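Long-range contacts in transcriptional repressor (Vibrio fischeri, PDB 3KV1), which probably acts as a DNA-binding transcriptional repressor of the SorC family, in which a putative sugar-binding domain, the part crystallised here, would sense a carbohydrate effector: residues V77-I88 and L107-L118; L12-F20 and V253-A263. One frame throughout, in Å; residues are numbered along the deposited sequence.

Contact 1. Residues V77-I88 and L107-L118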
# COMPACT_ATOMS: atom_id res chain seq x y z
N VAL A 77 -20.70 -13.35 -5.57
CA VAL A 77 -21.11 -12.33 -4.63
C VAL A 77 -21.67 -11.13 -5.39
O VAL A 77 -21.26 -10.83 -6.53
CB VAL A 77 -19.96 -11.91 -3.69
CG1 VAL A 77 -19.45 -13.11 -2.89
CG2 VAL A 77 -18.85 -11.27 -4.49
N THR A 78 -22.64 -10.47 -4.78
CA THR A 78 -23.19 -9.26 -5.35
C THR A 78 -22.18 -8.12 -5.23
O THR A 78 -21.43 -8.05 -4.26
CB THR A 78 -24.47 -8.89 -4.61
OG1 THR A 78 -25.35 -10.02 -4.64
CG2 THR A 78 -25.13 -7.71 -5.25
N GLN A 79 -22.14 -7.24 -6.23
CA GLN A 79 -21.19 -6.14 -6.19
C GLN A 79 -21.72 -5.01 -5.30
O GLN A 79 -22.88 -4.60 -5.43
CB GLN A 79 -20.89 -5.64 -7.61
CG GLN A 79 -20.39 -6.78 -8.53
CD GLN A 79 -19.08 -7.39 -8.02
OE1 GLN A 79 -18.03 -6.77 -8.14
NE2 GLN A 79 -19.14 -8.59 -7.46
N ARG A 80 -20.88 -4.52 -4.38
CA ARG A 80 -21.28 -3.38 -3.57
C ARG A 80 -20.06 -2.54 -3.23
O ARG A 80 -18.94 -3.07 -3.18
CB ARG A 80 -22.05 -3.82 -2.31
CG ARG A 80 -21.24 -4.18 -1.04
CD ARG A 80 -20.35 -5.43 -1.18
NE ARG A 80 -20.99 -6.63 -1.73
CZ ARG A 80 -21.63 -7.56 -1.04
NH1 ARG A 80 -21.80 -7.45 0.28
NH2 ARG A 80 -22.10 -8.64 -1.65
N ASN A 81 -20.28 -1.25 -3.01
CA ASN A 81 -19.15 -0.35 -2.77
C ASN A 81 -18.71 -0.32 -1.31
O ASN A 81 -18.95 0.66 -0.58
CB ASN A 81 -19.47 1.06 -3.27
CG ASN A 81 -18.23 1.94 -3.29
OD1 ASN A 81 -17.11 1.45 -3.22
ND2 ASN A 81 -18.44 3.26 -3.39
N ALA A 82 -18.06 -1.38 -0.88
CA ALA A 82 -17.59 -1.48 0.50
C ALA A 82 -16.08 -1.19 0.53
O ALA A 82 -15.43 -1.20 -0.51
CB ALA A 82 -17.88 -2.85 1.06
N ARG A 83 -15.55 -0.89 1.71
CA ARG A 83 -14.13 -0.58 1.81
C ARG A 83 -13.45 -1.72 2.56
O ARG A 83 -14.03 -2.32 3.49
CB ARG A 83 -13.86 0.74 2.55
CG ARG A 83 -13.87 2.00 1.69
CD ARG A 83 -13.28 3.19 2.47
NE ARG A 83 -14.08 3.52 3.64
CZ ARG A 83 -13.61 3.98 4.79
NH1 ARG A 83 -12.31 4.19 4.97
NH2 ARG A 83 -14.46 4.24 5.78
N PHE A 84 -12.23 -2.01 2.13
CA PHE A 84 -11.40 -3.01 2.80
C PHE A 84 -10.11 -2.32 3.27
O PHE A 84 -9.34 -1.83 2.43
CB PHE A 84 -11.10 -4.16 1.84
CG PHE A 84 -12.34 -4.92 1.45
CD1 PHE A 84 -13.05 -4.56 0.31
CD2 PHE A 84 -12.85 -5.90 2.29
CE1 PHE A 84 -14.23 -5.25 -0.02
CE2 PHE A 84 -14.01 -6.56 1.97
CZ PHE A 84 -14.71 -6.22 0.80
N VAL A 85 -9.92 -2.24 4.59
CA VAL A 85 -8.87 -1.43 5.19
C VAL A 85 -7.85 -2.32 5.88
O VAL A 85 -8.22 -3.16 6.72
CB VAL A 85 -9.44 -0.47 6.25
CG1 VAL A 85 -8.35 0.49 6.72
CG2 VAL A 85 -10.65 0.31 5.69
N SER A 86 -6.57 -2.16 5.54
CA SER A 86 -5.53 -2.98 6.21
C SER A 86 -5.45 -2.66 7.68
O SER A 86 -5.38 -1.49 8.07
CB SER A 86 -4.17 -2.68 5.58
OG SER A 86 -4.15 -3.13 4.24
N ALA A 87 -5.42 -3.71 8.51
CA ALA A 87 -5.34 -3.53 9.96
C ALA A 87 -3.93 -3.78 10.46
O ALA A 87 -3.69 -3.74 11.66
CB ALA A 87 -6.29 -4.51 10.69
N ILE A 88 -3.02 -4.06 9.54
CA ILE A 88 -1.64 -4.36 9.90
C ILE A 88 -0.82 -3.93 8.69
O ILE A 88 -1.34 -3.90 7.57
CB ILE A 88 -1.44 -5.84 10.29
CG1 ILE A 88 0.03 -6.11 10.60
CG2 ILE A 88 -1.90 -6.78 9.14
CD1 ILE A 88 0.31 -7.50 11.27
N LEU A 107 -10.03 -8.61 -2.17
CA LEU A 107 -11.40 -8.43 -1.66
C LEU A 107 -12.12 -7.30 -2.39
O LEU A 107 -13.26 -7.45 -2.79
CB LEU A 107 -11.39 -8.18 -0.16
CG LEU A 107 -11.03 -9.37 0.75
CD1 LEU A 107 -10.84 -8.89 2.19
CD2 LEU A 107 -12.14 -10.44 0.61
N ALA A 108 -11.48 -6.15 -2.57
CA ALA A 108 -12.13 -5.07 -3.30
C ALA A 108 -12.52 -5.48 -4.72
O ALA A 108 -13.57 -5.12 -5.24
CB ALA A 108 -11.22 -3.78 -3.30
N LYS A 109 -11.66 -6.26 -5.35
CA LYS A 109 -11.98 -6.68 -6.70
C LYS A 109 -13.18 -7.62 -6.72
O LYS A 109 -14.05 -7.52 -7.60
CB LYS A 109 -10.77 -7.33 -7.34
CG LYS A 109 -11.08 -7.84 -8.73
CD LYS A 109 -9.84 -8.39 -9.43
CE LYS A 109 -10.20 -8.97 -10.81
NZ LYS A 109 -9.07 -9.74 -11.40
N LYS A 110 -13.18 -8.54 -5.77
CA LYS A 110 -14.22 -9.58 -5.64
C LYS A 110 -15.59 -9.01 -5.31
O LYS A 110 -16.60 -9.38 -5.94
CB LYS A 110 -13.79 -10.57 -4.54
CG LYS A 110 -14.89 -11.58 -4.18
CD LYS A 110 -14.39 -12.64 -3.16
CE LYS A 110 -15.51 -13.63 -2.83
NZ LYS A 110 -15.06 -14.60 -1.78
N TYR A 111 -15.63 -8.11 -4.32
CA TYR A 111 -16.90 -7.61 -3.79
C TYR A 111 -17.34 -6.33 -4.47
O TYR A 111 -18.46 -5.86 -4.27
CB TYR A 111 -16.80 -7.39 -2.28
CG TYR A 111 -16.90 -8.71 -1.52
CD1 TYR A 111 -15.74 -9.40 -1.12
CD2 TYR A 111 -18.14 -9.25 -1.19
CE1 TYR A 111 -15.83 -10.60 -0.45
CE2 TYR A 111 -18.23 -10.48 -0.49
CZ TYR A 111 -17.07 -11.14 -0.14
OH TYR A 111 -17.14 -12.34 0.53
N GLY A 112 -16.45 -5.79 -5.30
CA GLY A 112 -16.75 -4.56 -6.01
C GLY A 112 -16.61 -3.24 -5.27
O GLY A 112 -17.38 -2.31 -5.53
N GLY A 113 -15.64 -3.12 -4.38
CA GLY A 113 -15.43 -1.85 -3.68
C GLY A 113 -14.01 -1.29 -3.77
O GLY A 113 -13.40 -1.31 -4.84
N SER A 114 -13.46 -0.80 -2.65
CA SER A 114 -12.15 -0.17 -2.65
C SER A 114 -11.27 -0.67 -1.53
O SER A 114 -11.77 -1.28 -0.59
CB SER A 114 -12.29 1.35 -2.50
OG SER A 114 -12.90 1.64 -1.27
N SER A 115 -9.98 -0.42 -1.62
CA SER A 115 -9.13 -0.84 -0.51
C SER A 115 -8.34 0.34 -0.02
O SER A 115 -8.06 1.27 -0.79
CB SER A 115 -8.19 -1.97 -0.93
OG SER A 115 -7.37 -1.53 -1.98
N GLU A 116 -7.91 0.28 1.24
CA GLU A 116 -7.21 1.39 1.88
C GLU A 116 -5.94 0.87 2.57
O GLU A 116 -6.00 0.12 3.55
CB GLU A 116 -8.14 2.11 2.86
CG GLU A 116 -9.38 2.70 2.16
CD GLU A 116 -10.38 3.42 3.07
OE1 GLU A 116 -10.09 3.67 4.26
OE2 GLU A 116 -11.48 3.75 2.57
N THR A 117 -4.79 1.25 2.03
CA THR A 117 -3.50 0.69 2.48
C THR A 117 -3.01 1.35 3.78
O THR A 117 -3.22 2.56 3.99
CB THR A 117 -2.44 0.87 1.36
OG1 THR A 117 -2.82 0.06 0.24
CG2 THR A 117 -1.04 0.46 1.84
N LEU A 118 -2.41 0.56 4.66
CA LEU A 118 -1.70 1.12 5.81
C LEU A 118 -0.26 1.32 5.33
O LEU A 118 0.41 0.32 5.02
CB LEU A 118 -1.78 0.16 7.01
CG LEU A 118 -1.16 0.67 8.31
CD1 LEU A 118 -1.81 1.96 8.79
CD2 LEU A 118 -1.30 -0.43 9.37
O HOH W 1 -16.01 -8.88 -9.26
O HOH W 2 -15.55 2.47 -1.52
O HOH W 3 -0.85 -2.04 4.31
O HOH W 4 -5.17 -2.28 1.92

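Contact 2. Residues L12-F20 and V253-A263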
# COMPACT_ATOMS: atom_id res chain seq x y z
N LEU A 12 -23.89 -27.93 16.64
CA LEU A 12 -22.65 -27.42 17.15
C LEU A 12 -22.66 -25.88 17.16
O LEU A 12 -22.16 -25.27 18.11
CB LEU A 12 -21.47 -27.94 16.32
CG LEU A 12 -20.98 -29.37 16.51
CD1 LEU A 12 -19.84 -29.66 15.53
CD2 LEU A 12 -20.54 -29.61 17.95
N GLU A 13 -23.24 -25.28 16.12
CA GLU A 13 -23.26 -23.83 15.99
C GLU A 13 -24.03 -23.18 17.15
O GLU A 13 -23.58 -22.19 17.73
CB GLU A 13 -23.81 -23.41 14.60
CG GLU A 13 -22.86 -23.74 13.43
CD GLU A 13 -23.48 -23.50 12.03
OE1 GLU A 13 -22.72 -23.29 11.05
OE2 GLU A 13 -24.73 -23.54 11.92
N GLN A 14 -25.16 -23.78 17.51
CA GLN A 14 -25.99 -23.29 18.60
C GLN A 14 -25.26 -23.39 19.93
O GLN A 14 -25.29 -22.45 20.72
CB GLN A 14 -27.31 -24.07 18.64
CG GLN A 14 -28.00 -24.12 17.28
CD GLN A 14 -29.29 -24.92 17.30
OE1 GLN A 14 -29.87 -25.18 18.36
NE2 GLN A 14 -29.75 -25.32 16.11
N LYS A 15 -24.58 -24.51 20.17
CA LYS A 15 -23.82 -24.69 21.40
C LYS A 15 -22.67 -23.70 21.50
O LYS A 15 -22.41 -23.15 22.59
CB LYS A 15 -23.30 -26.12 21.54
CG LYS A 15 -24.40 -27.16 21.85
CD LYS A 15 -23.86 -28.60 21.77
CE LYS A 15 -24.95 -29.64 22.01
NZ LYS A 15 -24.41 -31.03 21.87
N LEU A 16 -21.97 -23.48 20.38
CA LEU A 16 -20.88 -22.51 20.36
C LEU A 16 -21.35 -21.07 20.64
O LEU A 16 -20.74 -20.34 21.40
CB LEU A 16 -20.17 -22.53 19.00
CG LEU A 16 -19.25 -23.73 18.75
CD1 LEU A 16 -18.65 -23.61 17.37
CD2 LEU A 16 -18.15 -23.77 19.84
N VAL A 17 -22.44 -20.69 19.98
CA VAL A 17 -23.02 -19.38 20.15
C VAL A 17 -23.37 -19.16 21.61
O VAL A 17 -23.03 -18.13 22.20
CB VAL A 17 -24.26 -19.20 19.26
CG1 VAL A 17 -25.14 -18.02 19.74
CG2 VAL A 17 -23.82 -19.01 17.79
N GLU A 18 -24.01 -20.16 22.22
CA GLU A 18 -24.42 -20.05 23.60
C GLU A 18 -23.22 -20.01 24.52
O GLU A 18 -23.14 -19.18 25.42
CB GLU A 18 -25.32 -21.22 23.98
CG GLU A 18 -26.49 -20.82 24.84
CD GLU A 18 -27.21 -22.01 25.44
OE1 GLU A 18 -26.77 -23.16 25.21
OE2 GLU A 18 -28.21 -21.80 26.16
N LYS A 19 -22.26 -20.90 24.28
CA LYS A 19 -21.13 -21.03 25.18
C LYS A 19 -20.18 -19.84 25.14
O LYS A 19 -19.63 -19.46 26.18
CB LYS A 19 -20.37 -22.34 24.87
CG LYS A 19 -19.44 -22.80 25.97
CD LYS A 19 -20.26 -23.26 27.17
CE LYS A 19 -19.40 -23.96 28.21
NZ LYS A 19 -20.08 -24.03 29.54
N PHE A 20 -19.98 -19.25 23.96
CA PHE A 20 -18.94 -18.24 23.78
C PHE A 20 -19.49 -16.85 23.50
O PHE A 20 -18.74 -15.95 23.14
CB PHE A 20 -17.94 -18.69 22.71
CG PHE A 20 -17.18 -19.94 23.08
CD1 PHE A 20 -16.26 -19.91 24.12
CD2 PHE A 20 -17.42 -21.14 22.41
CE1 PHE A 20 -15.55 -21.07 24.48
CE2 PHE A 20 -16.72 -22.31 22.77
CZ PHE A 20 -15.79 -22.27 23.80
N VAL A 253 -15.71 -28.74 12.13
CA VAL A 253 -16.41 -29.55 13.12
C VAL A 253 -15.46 -29.98 14.25
O VAL A 253 -15.78 -29.85 15.44
CB VAL A 253 -17.06 -30.81 12.47
CG1 VAL A 253 -17.51 -31.82 13.55
CG2 VAL A 253 -18.26 -30.40 11.59
N SER A 254 -14.30 -30.52 13.90
CA SER A 254 -13.36 -30.96 14.95
C SER A 254 -12.92 -29.83 15.89
O SER A 254 -12.79 -30.06 17.12
CB SER A 254 -12.13 -31.65 14.36
OG SER A 254 -12.47 -32.96 14.00
N CYS A 255 -12.65 -28.64 15.34
CA CYS A 255 -12.32 -27.50 16.22
C CYS A 255 -13.48 -27.20 17.15
O CYS A 255 -13.28 -26.94 18.35
CB CYS A 255 -11.96 -26.22 15.46
SG CYS A 255 -10.37 -26.30 14.62
N ALA A 256 -14.70 -27.21 16.61
CA ALA A 256 -15.87 -26.90 17.42
C ALA A 256 -16.01 -27.90 18.57
O ALA A 256 -16.27 -27.51 19.71
CB ALA A 256 -17.14 -26.92 16.57
N MSE A 257 -15.84 -29.19 18.26
CA MSE A 257 -15.90 -30.26 19.28
C MSE A 257 -14.83 -30.04 20.33
O MSE A 257 -15.09 -30.16 21.53
CB MSE A 257 -15.70 -31.62 18.61
CG MSE A 257 -16.84 -31.97 17.72
SE MSE A 257 -16.47 -33.69 16.88
CE MSE A 257 -18.31 -34.14 16.40
N ALA A 258 -13.63 -29.66 19.89
CA ALA A 258 -12.51 -29.41 20.81
C ALA A 258 -12.82 -28.27 21.79
O ALA A 258 -12.52 -28.39 23.00
CB ALA A 258 -11.22 -29.09 20.04
N LEU A 259 -13.39 -27.19 21.26
CA LEU A 259 -13.73 -25.98 22.03
C LEU A 259 -14.79 -26.29 23.08
O LEU A 259 -14.68 -25.84 24.23
CB LEU A 259 -14.25 -24.89 21.12
CG LEU A 259 -13.18 -24.36 20.15
CD1 LEU A 259 -13.82 -23.45 19.14
CD2 LEU A 259 -12.05 -23.67 20.91
N LEU A 260 -15.81 -27.06 22.68
CA LEU A 260 -16.89 -27.41 23.61
C LEU A 260 -16.38 -28.33 24.70
O LEU A 260 -16.79 -28.23 25.86
CB LEU A 260 -18.08 -28.04 22.87
CG LEU A 260 -18.77 -27.04 21.93
CD1 LEU A 260 -19.80 -27.78 21.08
CD2 LEU A 260 -19.41 -25.91 22.74
N ASN A 261 -15.50 -29.27 24.33
CA ASN A 261 -14.85 -30.11 25.31
C ASN A 261 -13.98 -29.32 26.29
O ASN A 261 -14.05 -29.54 27.50
CB ASN A 261 -14.00 -31.17 24.61
CG ASN A 261 -13.50 -32.23 25.55
OD1 ASN A 261 -14.29 -32.96 26.18
ND2 ASN A 261 -12.17 -32.36 25.63
N LEU A 262 -13.17 -28.40 25.77
CA LEU A 262 -12.30 -27.60 26.62
C LEU A 262 -13.14 -26.75 27.59
O LEU A 262 -12.78 -26.59 28.76
CB LEU A 262 -11.43 -26.65 25.76
CG LEU A 262 -10.34 -27.34 24.93
CD1 LEU A 262 -9.65 -26.34 23.97
CD2 LEU A 262 -9.33 -28.00 25.88
N ALA A 263 -14.24 -26.18 27.09
CA ALA A 263 -15.10 -25.34 27.93
C ALA A 263 -15.84 -26.14 29.00
O ALA A 263 -15.94 -25.70 30.15
CB ALA A 263 -16.10 -24.55 27.04

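Contact 1. Residues V77-I88 and L107-L118
The ring of Phe84 lies flat against the last turn of helix 100-111, where Leu107 CB sits over its centre, 3.6 Å from the centroid, in a CH-pi contact close to the ring normal. This is the inside of a beta-alpha-beta unit: strand 83-86, then the helix, then strand 114-116 beside the first and parallel to it. With CG anti to the carbonyl carbon (chi1 -65°), the ring is directed at the helix, and its CZ comes 3.9 Å from Tyr111 CD1. The Phe84 backbone is held at the same time by the neighbouring strand, Phe84 N donating to Ser114 O and Phe84 O accepting from Glu116 N. Ser114 N to Ala82 O and Ser86 N to Glu116 O carry the ladder on at either end.

Tyr111 is wedged among three side chains. Val77 CG2 lies over one ring face, Phe84 approaches obliquely, and the guanidinium of Arg80 turns a face to the ring edge, with CD2 over its centre and the planes 85° apart. Arg80 NE and NH2 both grip Thr78 O, while NH1 reaches Leu53 O of the same chain; these bonds fix the guanidinium beside the ring. Arg80 N also donates to Tyr111 O (2.8 Å).

The rim is looser. On the other face of the sheet Arg83 and Glu116 pair as a salt bridge, but both have alternate conformers and the modelled contact is too short, so its detail is doubtful. In the loop before the strand, exposed Gln79 bends back at chi2 (-62°), and its NE2 donates to Lys110 O at 3.1 Å. Further along, a water links two side chains, 2.5 Å from Asn81 OD1 and 2.8 Å from Ser114 OG.

Contact 2. Residues L12-F20 and V253-A263
Leu260 reaches from helix 253-264 into a hole on helix 10-20 formed by Leu12, Lys15, Leu16 and Lys19. Its CB leaves the backbone across the direction of the other helix and stays back from it; with CG anti to the carbonyl carbon (chi1 -66°), the rest of the chain swings inward. CG then meets Leu16 CD2 at 3.9 Å. Beyond it the branches part: CD1 touches Leu12 CD2 at 3.7 Å and the CB of Lys15, whereas CD2 rests against Leu16 CD2 at 3.8 Å.

Leu12 does the same in the opposite direction, its side chain entering a hole made by Val253, Ala256, Met257 (selenomethionine) and Leu260, with CD1 3.7 Å from Val253 CG1. The exchange is knobs-into-holes packing between two helices whose segments cross at 42°, their axes 10.4 Å apart at closest. In this Rossmann-like alpha/beta domain the pair lies against strand 24-28, on which Leu16 and Ala256 also rest through Ile27. The small Ala256 accepts Leu16 CD1 at 3.7 Å from its CB.

Towards the C-terminal ends the contact passes to an aromatic ring. Phe20 sets CE2 against Leu259 CB at 3.9 Å, with Leu259 O near the ring plane at the edge, by CZ; Met238 of helix 234-242 touches the same ring. Over one face of the ring runs CG of Lys19. That lysine is exposed, and its chain bends at chi2 (69°) before CE comes alongside Ala263 CB at 3.6 Å.

In the fold
The two contacts lie in separate parts of one alpha/beta domain, their centres 31 Å apart and their nearest atoms about 16 Å apart, without touching. Contact 2 joins the first and last helices of the modelled chain, so that the stretch from 77 to 118 of contact 1 falls wholly between its two partners. Both are tied to the same mixed sheet: contact 1 supplies strands 83-86 and 114-116, while the helices of contact 2 pack beside strand 24-28, which pairs with 248-252. Contact 2 thus sets the two terminal helices side by side, whereas contact 1 also adjoins the second subunit, where Arg105 of that subunit hydrogen-bonds to Ser115 O.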